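Side-chain contacts in terminal oxygenase component of carbazole 1,9a-dioxygenase (Sphingomonas, PDB 3GKQ), which probably dihydroxylates carbazole as the trimeric oxygenase component of a Rieske dioxygenase, passing electrons from a [2Fe-2S] cluster to a mononuclear iron: residues 144-147 against 148-152; 312-315 against 316-319; 346-349 against 350-353. One frame throughout, in Å; residues are numbered along the deposited sequence.

Interaction 1. Residues 144-147 against 148-152; sequences EPHD and LAEDV
The imidazole of His146 reaches across the turn that follows it and meets the carboxylate of Asp151, five residues on, while its CD2 corner rests 3.9 Å from CB of Glu150. The bond runs from His146 NE2 to Asp151 OD2, 2.7 Å long and fairly straight at 156°. Seen from the ring, the oxygen lies at the edge, tilted slightly from the imidazole plane; seen from the acid, the donor stands above the carboxylate, and the two planes are almost perpendicular, 86° apart. The first torsion of His146, with CG between the backbone N and the carbonyl carbon (chi1 38°), turns the ring toward the following turn, where NE2 meets Asp151.

Both oxygens of this buried carboxylate have further partners: OD2 also accepts from the backbone N of Trp32, and OD1 from His31 ND1. Three donors thus grip one acid, which would probably favour its ionised form and fix its rotation. Trp32 also meets the His146 ring edge-to-face.

Glu150 behaves differently. Its extended chain passes His146, with OE2 3.8 Å from His146 CB, but its charge is spent on a salt bridge from OE1 to Arg375. Beneath these side chains the backbone closes the turn: Glu150 N donates to Asp147 O at 3.0 Å, and Asp151 N to Leu148 O at 2.9 Å. Leu148 turns away to pack on Trp32 and Phe137.

The arrangement is a histidine-carboxylate hydrogen bond spanning a 3-10 turn. Here it ties the connection between strands 135-140 and 161-170 to strand 31-35, consistent with a place at the junction of the Rieske and catalytic parts of this oxygenase fold.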
# COMPACT_ATOMS: atom_id res chain seq x y z
N GLU A 144 -6.52 36.88 9.75
CA GLU A 144 -7.31 37.05 10.96
C GLU A 144 -8.66 36.39 10.76
O GLU A 144 -9.29 36.53 9.71
CB GLU A 144 -7.51 38.54 11.26
CG GLU A 144 -6.40 39.15 12.10
CD GLU A 144 -6.41 38.63 13.53
OE1 GLU A 144 -7.42 38.85 14.23
OE2 GLU A 144 -5.41 38.00 13.94
N PRO A 145 -9.12 35.64 11.77
CA PRO A 145 -10.41 34.94 11.70
C PRO A 145 -11.62 35.87 11.63
O PRO A 145 -11.67 36.89 12.32
CB PRO A 145 -10.43 34.11 12.98
CG PRO A 145 -8.98 33.85 13.23
CD PRO A 145 -8.36 35.19 12.94
N HIS A 146 -12.57 35.51 10.78
CA HIS A 146 -13.81 36.27 10.66
C HIS A 146 -14.72 35.60 11.68
O HIS A 146 -14.29 34.66 12.36
CB HIS A 146 -14.40 36.12 9.25
CG HIS A 146 -14.25 34.74 8.68
ND1 HIS A 146 -13.12 34.33 8.01
CD2 HIS A 146 -15.07 33.66 8.72
CE1 HIS A 146 -13.25 33.07 7.65
NE2 HIS A 146 -14.43 32.64 8.08
N ASP A 147 -15.96 36.07 11.81
CA ASP A 147 -16.90 35.48 12.77
C ASP A 147 -17.21 34.03 12.42
O ASP A 147 -17.37 33.69 11.25
CB ASP A 147 -18.22 36.26 12.79
CG ASP A 147 -18.06 37.67 13.33
OD1 ASP A 147 -17.59 37.82 14.48
OD2 ASP A 147 -18.42 38.63 12.60
N LEU A 148 -17.31 33.20 13.45
CA LEU A 148 -17.63 31.79 13.27
C LEU A 148 -18.97 31.64 12.56
O LEU A 148 -19.18 30.69 11.79
CB LEU A 148 -17.71 31.07 14.62
CG LEU A 148 -18.18 29.62 14.56
CD1 LEU A 148 -17.16 28.77 13.79
CD2 LEU A 148 -18.36 29.07 15.97
N ALA A 149 -19.87 32.58 12.82
CA ALA A 149 -21.20 32.58 12.23
C ALA A 149 -21.19 32.57 10.71
O ALA A 149 -22.14 32.12 10.08
CB ALA A 149 -22.00 33.79 12.74
N GLU A 150 -20.11 33.08 10.12
CA GLU A 150 -20.00 33.10 8.66
C GLU A 150 -19.68 31.73 8.07
O GLU A 150 -19.87 31.52 6.88
CB GLU A 150 -18.91 34.09 8.22
CG GLU A 150 -19.32 35.55 8.24
CD GLU A 150 -18.30 36.44 7.55
OE1 GLU A 150 -17.97 36.17 6.38
OE2 GLU A 150 -17.84 37.42 8.18
N ASP A 151 -19.21 30.81 8.91
CA ASP A 151 -18.85 29.47 8.44
C ASP A 151 -19.75 28.32 8.90
O ASP A 151 -19.37 27.16 8.81
CB ASP A 151 -17.40 29.13 8.83
CG ASP A 151 -16.38 29.84 7.97
OD1 ASP A 151 -16.71 30.20 6.82
OD2 ASP A 151 -15.23 30.04 8.44
N VAL A 152 -20.94 28.65 9.40
CA VAL A 152 -21.89 27.62 9.83
C VAL A 152 -23.26 27.98 9.25
O VAL A 152 -23.52 29.14 8.93
CB VAL A 152 -21.98 27.51 11.37
CG1 VAL A 152 -20.60 27.23 11.94
CG2 VAL A 152 -22.56 28.79 11.96

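Interaction 2. Residues 312-315 against 316-319; sequences RSFE and AEFR
Two different first torsions bring Glu315 and Arg319 together: in Glu315 CG lies trans to the backbone N (chi1 -170°) and the chain then bends back at chi2, whereas in Arg319 CG sits beside its own N and the chain folds at chi3 (37°). The carboxylate and guanidinium end up nearly parallel, 12° between their planes, with the two side chains crossing at a slant. The resulting salt bridge, Glu315 OE1 to Arg319 NH1 at 3.4 Å, is long, and the hydrogen bond within it is weak. Arg319 is exposed, while the Glu315 side chain also touches His164 on strand 161-170; a bond this long is probably a weak restraint.

This is the i to i+4 ion pair of an alpha-helix, one turn of helix 308-328, and the backbone ladder underneath supplies the regular part of the contact. Phe318 N bonds to Phe314 O at 2.7 Å, while Glu317 N meets Ser313 O at 2.9 Å. The rungs from Ala316 N to Arg312 O and from Arg319 N to Glu315 O are longer, each 3.2 Å.

On the buried side, Phe314 and Phe318 follow the same spacing. CE1 of Phe314 comes within 4.5 Å of CB of Phe318, a loose touch, and both rings go on to meet His164 and Leu301, laying the helix against strands 161-170 and 294-304 of the antiparallel sheet. Glu317 OE1 lies near the plane of the Phe314 ring, at its edge, 4.4 Å from CD1; its charge is matched by Arg303 on strand 294-304.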
# COMPACT_ATOMS: atom_id res chain seq x y z
N ARG A 312 -33.01 18.46 28.53
CA ARG A 312 -32.60 17.14 29.01
C ARG A 312 -33.44 16.07 28.32
O ARG A 312 -33.01 14.93 28.17
CB ARG A 312 -32.77 17.03 30.53
CG ARG A 312 -31.77 17.83 31.34
CD ARG A 312 -31.70 17.32 32.78
NE ARG A 312 -32.98 17.40 33.47
CZ ARG A 312 -33.58 18.53 33.82
NH1 ARG A 312 -33.00 19.70 33.55
NH2 ARG A 312 -34.76 18.51 34.43
N SER A 313 -34.64 16.46 27.91
CA SER A 313 -35.55 15.55 27.23
C SER A 313 -35.02 15.24 25.82
O SER A 313 -34.99 14.09 25.40
CB SER A 313 -36.94 16.18 27.13
OG SER A 313 -37.85 15.30 26.48
N PHE A 314 -34.60 16.28 25.11
CA PHE A 314 -34.07 16.10 23.76
C PHE A 314 -32.79 15.27 23.82
O PHE A 314 -32.61 14.33 23.05
CB PHE A 314 -33.77 17.46 23.12
CG PHE A 314 -33.02 17.37 21.82
CD1 PHE A 314 -33.45 16.50 20.81
CD2 PHE A 314 -31.90 18.15 21.59
CE1 PHE A 314 -32.76 16.41 19.61
CE2 PHE A 314 -31.20 18.07 20.39
CZ PHE A 314 -31.64 17.20 19.39
N GLU A 315 -31.91 15.63 24.75
CA GLU A 315 -30.65 14.92 24.92
C GLU A 315 -30.92 13.43 25.07
O GLU A 315 -30.22 12.60 24.47
CB GLU A 315 -29.93 15.46 26.17
CG GLU A 315 -28.50 15.00 26.37
CD GLU A 315 -28.38 13.52 26.69
OE1 GLU A 315 -29.23 13.01 27.45
OE2 GLU A 315 -27.44 12.88 26.18
N ALA A 316 -31.94 13.08 25.84
CA ALA A 316 -32.31 11.69 26.06
C ALA A 316 -32.86 11.05 24.79
O ALA A 316 -32.53 9.91 24.46
CB ALA A 316 -33.33 11.58 27.19
N GLU A 317 -33.72 11.78 24.09
CA GLU A 317 -34.31 11.28 22.86
C GLU A 317 -33.24 11.09 21.79
O GLU A 317 -33.29 10.15 21.00
CB GLU A 317 -35.39 12.26 22.37
CG GLU A 317 -36.11 11.80 21.11
CD GLU A 317 -37.27 12.71 20.74
OE1 GLU A 317 -37.05 13.93 20.59
OE2 GLU A 317 -38.40 12.19 20.59
N PHE A 318 -32.26 12.00 21.77
CA PHE A 318 -31.16 11.94 20.81
C PHE A 318 -30.43 10.60 20.96
O PHE A 318 -30.27 9.85 19.99
CB PHE A 318 -30.17 13.08 21.06
CG PHE A 318 -28.92 13.01 20.21
CD1 PHE A 318 -28.95 13.40 18.88
CD2 PHE A 318 -27.73 12.54 20.75
CE1 PHE A 318 -27.80 13.32 18.08
CE2 PHE A 318 -26.57 12.45 19.96
CZ PHE A 318 -26.62 12.84 18.62
N ARG A 319 -30.01 10.31 22.18
CA ARG A 319 -29.29 9.08 22.49
C ARG A 319 -30.12 7.82 22.32
O ARG A 319 -29.68 6.86 21.68
CB ARG A 319 -28.78 9.13 23.94
CG ARG A 319 -27.52 9.95 24.15
CD ARG A 319 -27.18 10.09 25.64
NE ARG A 319 -27.48 8.87 26.39
CZ ARG A 319 -28.60 8.68 27.09
NH1 ARG A 319 -29.53 9.62 27.14
NH2 ARG A 319 -28.79 7.53 27.72

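Interaction 3. Residues 346-349 against 350-353; sequences ADDR and GWRE
Charge pairing joins Arg349 to Glu353 across one turn, with a single carboxylate oxygen doing the work. Glu353 OE2 faces NE of Arg349 at 2.9 Å and NH2 at 3.0 Å, but both hydrogen bonds are bent and weak, at 125° and 120°, the one oxygen being shared by two N-H groups and placed obliquely to the guanidinium. The bend of Arg349 at chi3 (61°) turns its head back beside the helix, while Glu353 extends beyond CG to meet it. The same OE2 also lies 3.4 Å from Arg349 CB. An alanine in place of Glu353 would probably leave the Arg349 guanidinium without its mate in this turn and less firmly held. A long, weak ion pair links Glu353 OE1 to Arg71 of a neighbouring subunit, which places this turn near the trimer interface.

Hydrogen bonds to the backbone build the short helix 349-353, led in by an Asx turn: OD1 of Asp347 accepts from the backbone N of Arg349 at 3.0 Å, with the donor on the anti side and tilted out of the carboxylate plane. Arg349 O then takes two donors, Arg352 N and Glu353 N. The bond from Trp351 N to Asp348 O is weak.

A water and van der Waals contacts join Asp348 to Trp351. The water donates to Asp348 OD1 at 2.5 Å and accepts from Trp351 NE1 at 3.0 Å, lying in the plane of the indole at its edge and bridging two groups whose own atoms stay 4.0 Å apart, OD1 to NE1. Asp348 O lies 3.4 Å from CD1 of Trp351. The buried indole itself packs on Met176 of helix 174-181 and meets the rings of Tyr21 and Tyr345.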
# COMPACT_ATOMS: atom_id res chain seq x y z
N ALA A 346 -11.43 10.81 -7.67
CA ALA A 346 -10.11 10.92 -7.06
C ALA A 346 -9.00 11.40 -8.00
O ALA A 346 -8.09 12.10 -7.57
CB ALA A 346 -9.71 9.60 -6.41
N ASP A 347 -9.08 11.03 -9.27
CA ASP A 347 -8.06 11.43 -10.24
C ASP A 347 -8.51 12.58 -11.14
O ASP A 347 -7.92 12.82 -12.18
CB ASP A 347 -7.65 10.24 -11.12
CG ASP A 347 -8.84 9.57 -11.78
OD1 ASP A 347 -9.87 10.26 -12.01
OD2 ASP A 347 -8.76 8.36 -12.08
N ASP A 348 -9.57 13.27 -10.72
CA ASP A 348 -10.12 14.41 -11.47
C ASP A 348 -10.88 14.06 -12.75
O ASP A 348 -11.52 14.93 -13.33
CB ASP A 348 -9.01 15.41 -11.81
CG ASP A 348 -8.26 15.91 -10.59
OD1 ASP A 348 -8.91 16.28 -9.60
OD2 ASP A 348 -7.01 15.93 -10.62
N ARG A 349 -10.81 12.81 -13.19
CA ARG A 349 -11.51 12.42 -14.41
C ARG A 349 -13.02 12.57 -14.28
O ARG A 349 -13.71 12.93 -15.24
CB ARG A 349 -11.17 10.97 -14.78
CG ARG A 349 -9.68 10.71 -15.00
CD ARG A 349 -9.44 9.31 -15.56
NE ARG A 349 -10.10 9.13 -16.85
CZ ARG A 349 -10.06 8.01 -17.57
NH1 ARG A 349 -9.39 6.95 -17.13
NH2 ARG A 349 -10.70 7.95 -18.73
N GLY A 350 -13.54 12.28 -13.09
CA GLY A 350 -14.97 12.37 -12.87
C GLY A 350 -15.61 13.71 -13.19
O GLY A 350 -16.71 13.75 -13.75
N TRP A 351 -14.94 14.80 -12.85
CA TRP A 351 -15.49 16.13 -13.10
C TRP A 351 -15.76 16.38 -14.58
O TRP A 351 -16.63 17.17 -14.94
CB TRP A 351 -14.56 17.22 -12.56
CG TRP A 351 -14.15 16.97 -11.14
CD1 TRP A 351 -12.91 16.60 -10.70
CD2 TRP A 351 -14.99 17.03 -9.99
NE1 TRP A 351 -12.93 16.41 -9.34
CE2 TRP A 351 -14.19 16.67 -8.88
CE3 TRP A 351 -16.34 17.34 -9.78
CZ2 TRP A 351 -14.69 16.61 -7.57
CZ3 TRP A 351 -16.84 17.29 -8.48
CH2 TRP A 351 -16.02 16.92 -7.39
N ARG A 352 -15.01 15.70 -15.44
CA ARG A 352 -15.16 15.86 -16.88
C ARG A 352 -16.06 14.80 -17.52
O ARG A 352 -16.77 15.07 -18.48
CB ARG A 352 -13.80 15.80 -17.58
CG ARG A 352 -12.62 16.21 -16.72
CD ARG A 352 -12.60 17.70 -16.46
NE ARG A 352 -11.49 18.07 -15.58
CZ ARG A 352 -11.07 19.32 -15.38
NH1 ARG A 352 -11.67 20.33 -15.99
NH2 ARG A 352 -10.06 19.55 -14.55
N GLU A 353 -16.02 13.59 -16.97
CA GLU A 353 -16.78 12.48 -17.54
C GLU A 353 -18.19 12.24 -17.00
O GLU A 353 -18.97 11.52 -17.62
CB GLU A 353 -15.99 11.18 -17.40
CG GLU A 353 -14.69 11.16 -18.17
CD GLU A 353 -13.94 9.86 -18.00
OE1 GLU A 353 -14.55 8.79 -18.24
OE2 GLU A 353 -12.75 9.89 -17.63
O HOH W 1 -10.50 15.42 -7.94

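The three contacts follow one another along the chain and none touches another. Interactions 2 and 3 lie on opposite sides of the chain's centre, their own centres about 42 Å apart, while interaction 1 is about 29 Å from interaction 2 and 31 Å from interaction 3, centre to centre. All lie away from the iron and cluster sites, and none is part of a metal site; interaction 3 follows helix 332-346, which carries Asp334, a ligand of the iron together with His186 and His190. Interactions 2 and 3 use an i to i+4 ion pair, of opposite order along the chain, whereas interaction 1 spans five residues.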